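Side-chain contacts in protein HI_1472 (Haemophilus influenzae, PDB 3PSH), which binds molybdate and tungstate in the periplasm and serves as the solute-binding component of the MolBCA transporter for low-affinity molybdate import: residues E78-L83 against V105-V110; V88-Y93 against K100-V105. All blocks are in the same frame, centred on the assembly; numbering follows the deposited sequence.

Interaction 1: E78-L83 against V105-V110; sequences ESLLAL and VNIPVV
Leu81 and Val105 mark the closest backbone approach, their CA atoms 8.3 Å apart, and with no hydrogen bond across the gap the two segments are joined by aliphatic side chains alone. Segment 78-83 belongs to helix 77-82; segment 105-110 runs through a turn and loop into the first residues of strand 109-112. Leu80 and Ile107 meet tip to tip, CD2 of Leu80 lying 3.7 Å from CD1 of Ile107. Leu80 can reach so far because its CG stands opposite the backbone N (chi1 177°), while the extended outer torsion of Ile107 (chi2 159°) pushes CD1 out toward the helix. That same methyl also touches Leu81, whose CD2 comes within 3.9 Å of Ile107 CD1. Leu81 approaches at a slant, and its CD2 also packs 4.0 Å from CG2 of Val105. Between Val105 and Ile107, Asn106 takes a left-handed backbone conformation, which asparagine tolerates well, and the turn lets both neighbours face the helix. Branched aliphatic residues suit this place: the inner pair, Leu80 and Ile107, is buried, whereas Leu81 and Val105 close the more exposed margin. Leu80 also reaches Val22 of strand 21-24, and Ile107 reaches Val88 and Ile102. Away from the molybdate site, helix 77-82 thus packs against the loop before the outermost strand of a parallel four-stranded sheet, in one lobe of the Fe/B12-type periplasmic binding protein.

Interaction 2: V88-Y93 against K100-V105; sequences VFVTNY and KQISDV
No flat group takes part where Val88 and Val90 meet Ile102; the ring of Tyr93, beyond the end of the strand, has one face covered by CG2 of Thr91, 3.7 Å above the plane and over the ring centre. The ring of Phe89 belongs to the other side of the sheet, where it meets Phe151 with the two planes about 20° apart. Because side chains alternate along a strand, Val88 and Val90 point to the side of helix 96-103. There Ile102 reaches across to the strand and sets CD1 3.9 Å from CG1 of Val88, a tip-to-tip approach, with CG2 of the isoleucine 4.2 Å from CG2 of the same valine. Val90 runs past Ile102 in the opposing direction and offers CG1 to that CD1 at 4.2 Å. The long branch of Ile102 spans the gap because it is extended (chi2 167°), so one methyl serves two strand residues. Beta-branched valines fit the strand, and isoleucine gives the helix a buried apolar side chain long enough to reach both. Lys100 and Asp104, both exposed and four residues apart, form a salt bridge of 3.0 Å between Lys100 NZ and Asp104 OD2, which uses its syn lone pair. Past the valines, Asn92 OD1 hydrogen-bonds the hydroxyl of Tyr280, a molybdate-binding residue, which puts the residue following the strand in the second shell of the site. Strand 87-91, helix 96-103 and strand 109-112 form a beta-alpha-beta unit, and this contact packs its helix on its first strand.

The two contacts have centres 8 Å apart, and both reach the same parallel sheet, with strand order 41-44, 21-24, 87-91, 109-112. Along the chain, both segments of interaction 2 fall between the helix and loop that interaction 1 brings together, with Val105 at the shared end, though it makes contact only in interaction 1. Helix 77-82 leads into strand 87-91, and helix 96-103 into the edge strand 109-112, which pairs with 87-91: Val110 N lies 2.8 Å from Val88 O, probably a hydrogen bond. Val109, packing on Ile102 and Val90, connects peripheral interaction 1 with interaction 2, whose strand leads toward the molybdate site.

Interaction 1: E78-L83 against V105-V110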
loop_
_atom_site.group_PDB
_atom_site.type_symbol
_atom_site.label_atom_id
_atom_site.label_comp_id
_atom_site.label_asym_id
_atom_site.label_seq_id
_atom_site.Cartn_x
_atom_site.Cartn_y
_atom_site.Cartn_z
ATOM N N GLU A 78 21.152 -8.510 -17.077
ATOM C CA GLU A 78 22.631 -8.443 -16.811
ATOM C C GLU A 78 23.013 -7.769 -15.505
ATOM O O GLU A 78 23.985 -8.226 -14.895
ATOM C CB GLU A 78 23.463 -7.804 -17.944
ATOM C CG GLU A 78 23.172 -8.385 -19.330
ATOM C CD GLU A 78 24.047 -9.556 -19.632
ATOM O OE1 GLU A 78 24.823 -9.965 -18.747
ATOM O OE2 GLU A 78 23.889 -10.204 -20.722
ATOM N N SER A 79 22.319 -6.712 -15.034
ATOM C CA SER A 79 22.595 -6.146 -13.762
ATOM C C SER A 79 22.139 -7.125 -12.657
ATOM O O SER A 79 22.826 -7.227 -11.617
ATOM C CB SER A 79 21.831 -4.807 -13.540
ATOM O OG SER A 79 22.521 -3.780 -14.277
ATOM N N LEU A 80 21.009 -7.780 -12.883
ATOM C CA LEU A 80 20.412 -8.646 -11.842
ATOM C C LEU A 80 21.360 -9.854 -11.558
ATOM O O LEU A 80 21.697 -10.148 -10.377
ATOM C CB LEU A 80 19.073 -9.149 -12.351
ATOM C CG LEU A 80 18.325 -10.116 -11.434
ATOM C CD1 LEU A 80 17.972 -9.430 -10.071
ATOM C CD2 LEU A 80 17.071 -10.662 -12.056
ATOM N N LEU A 81 21.837 -10.513 -12.628
ATOM C CA LEU A 81 22.787 -11.619 -12.405
ATOM C C LEU A 81 24.068 -11.266 -11.622
ATOM O O LEU A 81 24.581 -12.135 -10.908
ATOM C CB LEU A 81 23.175 -12.362 -13.708
ATOM C CG LEU A 81 22.001 -13.092 -14.335
ATOM C CD1 LEU A 81 22.370 -13.572 -15.735
ATOM C CD2 LEU A 81 21.596 -14.347 -13.463
ATOM N N ALA A 82 24.596 -10.065 -11.739
ATOM C CA ALA A 82 25.817 -9.741 -11.026
ATOM C C ALA A 82 25.556 -9.766 -9.472
ATOM O O ALA A 82 26.505 -9.894 -8.662
ATOM C CB ALA A 82 26.332 -8.382 -11.472
ATOM N N LEU A 83 24.294 -9.496 -9.064
ATOM C CA LEU A 83 23.920 -9.523 -7.647
ATOM C C LEU A 83 23.861 -10.942 -7.072
ATOM O O LEU A 83 23.687 -11.128 -5.821
ATOM C CB LEU A 83 22.571 -8.838 -7.345
ATOM C CG LEU A 83 22.589 -7.430 -7.868
ATOM C CD1 LEU A 83 21.059 -6.977 -7.645
ATOM C CD2 LEU A 83 23.572 -6.632 -7.021
ATOM N N VAL A 105 16.771 -17.313 -16.659
ATOM C CA VAL A 105 18.131 -17.352 -16.108
ATOM C C VAL A 105 18.066 -18.098 -14.755
ATOM O O VAL A 105 19.027 -18.007 -13.993
ATOM C CB VAL A 105 18.906 -15.992 -16.111
ATOM C CG1 VAL A 105 19.096 -15.571 -17.577
ATOM C CG2 VAL A 105 18.114 -14.941 -15.315
ATOM N N ASN A 106 16.970 -18.823 -14.514
ATOM C CA ASN A 106 16.863 -19.839 -13.445
ATOM C C ASN A 106 16.866 -19.159 -12.027
ATOM O O ASN A 106 17.408 -19.646 -10.978
ATOM C CB ASN A 106 18.076 -20.830 -13.464
ATOM C CG ASN A 106 18.377 -21.308 -14.861
ATOM O OD1 ASN A 106 17.442 -21.558 -15.652
ATOM N ND2 ASN A 106 19.661 -21.515 -15.147
ATOM N N ILE A 107 16.256 -17.975 -11.939
ATOM C CA ILE A 107 16.172 -17.372 -10.643
ATOM C C ILE A 107 14.665 -17.486 -10.254
ATOM O O ILE A 107 13.801 -17.112 -11.071
ATOM C CB ILE A 107 16.517 -15.902 -10.668
ATOM C CG1 ILE A 107 17.995 -15.664 -11.006
ATOM C CG2 ILE A 107 16.311 -15.297 -9.333
ATOM C CD1 ILE A 107 18.174 -14.197 -11.539
ATOM N N PRO A 108 14.366 -18.000 -9.053
ATOM C CA PRO A 108 12.938 -18.172 -8.625
ATOM C C PRO A 108 12.294 -16.751 -8.534
ATOM O O PRO A 108 12.927 -15.785 -8.115
ATOM C CB PRO A 108 13.048 -18.814 -7.193
ATOM C CG PRO A 108 14.488 -19.296 -7.154
ATOM C CD PRO A 108 15.307 -18.433 -8.009
ATOM N N VAL A 109 11.013 -16.701 -8.883
ATOM C CA VAL A 109 10.242 -15.463 -8.834
ATOM C C VAL A 109 8.987 -15.680 -7.948
ATOM O O VAL A 109 8.298 -16.701 -8.092
ATOM C CB VAL A 109 9.681 -15.191 -10.270
ATOM C CG1 VAL A 109 8.547 -14.017 -10.248
ATOM C CG2 VAL A 109 10.785 -14.751 -11.210
ATOM N N VAL A 110 8.716 -14.709 -7.078
ATOM C CA VAL A 110 7.588 -14.821 -6.183
ATOM C C VAL A 110 6.778 -13.532 -6.364
ATOM O O VAL A 110 7.295 -12.428 -6.133
ATOM C CB VAL A 110 8.023 -14.845 -4.721
ATOM C CG1 VAL A 110 6.771 -14.862 -3.714
ATOM C CG2 VAL A 110 8.831 -16.101 -4.474
#

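Interaction 2: V88-Y93 against K100-V105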
loop_
_atom_site.group_PDB
_atom_site.type_symbol
_atom_site.label_atom_id
_atom_site.label_comp_id
_atom_site.label_asym_id
_atom_site.label_seq_id
_atom_site.Cartn_x
_atom_site.Cartn_y
_atom_site.Cartn_z
ATOM N N VAL A 88 13.622 -13.292 -6.577
ATOM C CA VAL A 88 13.106 -11.951 -6.986
ATOM C C VAL A 88 11.640 -11.971 -6.635
ATOM O O VAL A 88 10.894 -12.878 -7.102
ATOM C CB VAL A 88 13.263 -11.719 -8.487
ATOM C CG1 VAL A 88 12.779 -10.327 -8.951
ATOM C CG2 VAL A 88 14.838 -11.798 -8.823
ATOM N N PHE A 89 11.247 -10.961 -5.873
ATOM C CA PHE A 89 9.821 -10.682 -5.667
ATOM C C PHE A 89 9.410 -9.701 -6.718
ATOM O O PHE A 89 10.107 -8.751 -6.935
ATOM C CB PHE A 89 9.578 -9.992 -4.318
ATOM C CG PHE A 89 9.761 -10.916 -3.140
ATOM C CD1 PHE A 89 8.631 -11.584 -2.559
ATOM C CD2 PHE A 89 11.029 -11.084 -2.594
ATOM C CE1 PHE A 89 8.845 -12.473 -1.420
ATOM C CE2 PHE A 89 11.214 -11.929 -1.458
ATOM C CZ PHE A 89 10.091 -12.557 -0.878
ATOM N N VAL A 90 8.295 -10.019 -7.376
ATOM C CA VAL A 90 7.744 -9.083 -8.381
ATOM C C VAL A 90 6.318 -8.734 -7.967
ATOM O O VAL A 90 5.665 -9.521 -7.246
ATOM C CB VAL A 90 7.781 -9.681 -9.840
ATOM C CG1 VAL A 90 9.290 -9.977 -10.183
ATOM C CG2 VAL A 90 6.836 -10.912 -10.056
ATOM N N THR A 91 5.773 -7.640 -8.533
ATOM C CA THR A 91 4.325 -7.327 -8.349
ATOM C C THR A 91 3.470 -8.292 -9.211
ATOM O O THR A 91 3.861 -8.751 -10.296
ATOM C CB THR A 91 4.107 -5.863 -8.686
ATOM O OG1 THR A 91 2.850 -5.399 -8.140
ATOM C CG2 THR A 91 4.262 -5.562 -10.163
ATOM N N ASN A 92 2.211 -8.469 -8.767
ATOM C CA ASN A 92 1.331 -9.379 -9.405
ATOM C C ASN A 92 1.055 -9.082 -10.865
ATOM O O ASN A 92 0.830 -9.977 -11.620
ATOM C CB ASN A 92 0.018 -9.505 -8.638
ATOM C CG ASN A 92 -0.668 -8.156 -8.487
ATOM O OD1 ASN A 92 -0.107 -7.203 -7.861
ATOM N ND2 ASN A 92 -1.770 -8.018 -9.170
ATOM N N TYR A 93 1.077 -7.814 -11.281
ATOM C CA TYR A 93 0.787 -7.509 -12.662
ATOM C C TYR A 93 2.071 -7.401 -13.491
ATOM O O TYR A 93 2.044 -6.884 -14.649
ATOM C CB TYR A 93 -0.055 -6.190 -12.689
ATOM C CG TYR A 93 0.659 -4.946 -12.172
ATOM C CD1 TYR A 93 1.532 -4.214 -13.020
ATOM C CD2 TYR A 93 0.421 -4.455 -10.897
ATOM C CE1 TYR A 93 2.226 -3.070 -12.546
ATOM C CE2 TYR A 93 1.122 -3.316 -10.422
ATOM C CZ TYR A 93 1.979 -2.611 -11.255
ATOM O OH TYR A 93 2.605 -1.480 -10.838
ATOM N N LYS A 100 9.296 -14.106 -17.395
ATOM C CA LYS A 100 9.992 -15.064 -18.278
ATOM C C LYS A 100 11.483 -14.714 -18.368
ATOM O O LYS A 100 12.282 -15.638 -18.309
ATOM C CB LYS A 100 9.363 -15.140 -19.679
ATOM C CG LYS A 100 10.024 -16.234 -20.603
ATOM C CD LYS A 100 9.171 -16.355 -21.856
ATOM C CE LYS A 100 9.754 -17.316 -22.931
ATOM N NZ LYS A 100 11.165 -16.939 -23.326
ATOM N N GLN A 101 11.842 -13.426 -18.537
ATOM C CA GLN A 101 13.320 -13.018 -18.490
ATOM C C GLN A 101 14.016 -13.613 -17.245
ATOM O O GLN A 101 15.088 -14.146 -17.338
ATOM C CB GLN A 101 13.561 -11.522 -18.599
ATOM C CG GLN A 101 13.242 -10.998 -19.968
ATOM C CD GLN A 101 13.842 -9.659 -20.146
ATOM O OE1 GLN A 101 15.067 -9.572 -20.212
ATOM N NE2 GLN A 101 12.997 -8.567 -20.166
ATOM N N ILE A 102 13.397 -13.473 -16.093
ATOM C CA ILE A 102 14.021 -13.918 -14.839
ATOM C C ILE A 102 13.996 -15.473 -14.719
ATOM O O ILE A 102 15.039 -16.036 -14.428
ATOM C CB ILE A 102 13.283 -13.238 -13.636
ATOM C CG1 ILE A 102 13.360 -11.664 -13.739
ATOM C CG2 ILE A 102 13.839 -13.777 -12.385
ATOM C CD1 ILE A 102 12.381 -11.038 -12.758
ATOM N N SER A 103 12.887 -16.130 -15.118
ATOM C CA SER A 103 12.805 -17.589 -15.069
ATOM C C SER A 103 13.806 -18.217 -16.066
ATOM O O SER A 103 14.289 -19.284 -15.811
ATOM C CB SER A 103 11.435 -17.998 -15.470
ATOM O OG SER A 103 10.559 -17.473 -14.476
ATOM N N ASP A 104 14.034 -17.559 -17.177
ATOM C CA ASP A 104 14.975 -18.056 -18.206
ATOM C C ASP A 104 16.427 -18.058 -17.696
ATOM O O ASP A 104 17.258 -18.760 -18.279
ATOM C CB ASP A 104 14.911 -17.275 -19.536
ATOM C CG ASP A 104 13.731 -17.638 -20.377
ATOM O OD1 ASP A 104 12.997 -18.604 -20.124
ATOM O OD2 ASP A 104 13.427 -16.844 -21.307
ATOM N N VAL A 105 16.771 -17.313 -16.659
ATOM C CA VAL A 105 18.131 -17.352 -16.108
ATOM C C VAL A 105 18.066 -18.098 -14.755
ATOM O O VAL A 105 19.027 -18.007 -13.993
ATOM C CB VAL A 105 18.906 -15.992 -16.111
ATOM C CG1 VAL A 105 19.096 -15.571 -17.577
ATOM C CG2 VAL A 105 18.114 -14.941 -15.315
#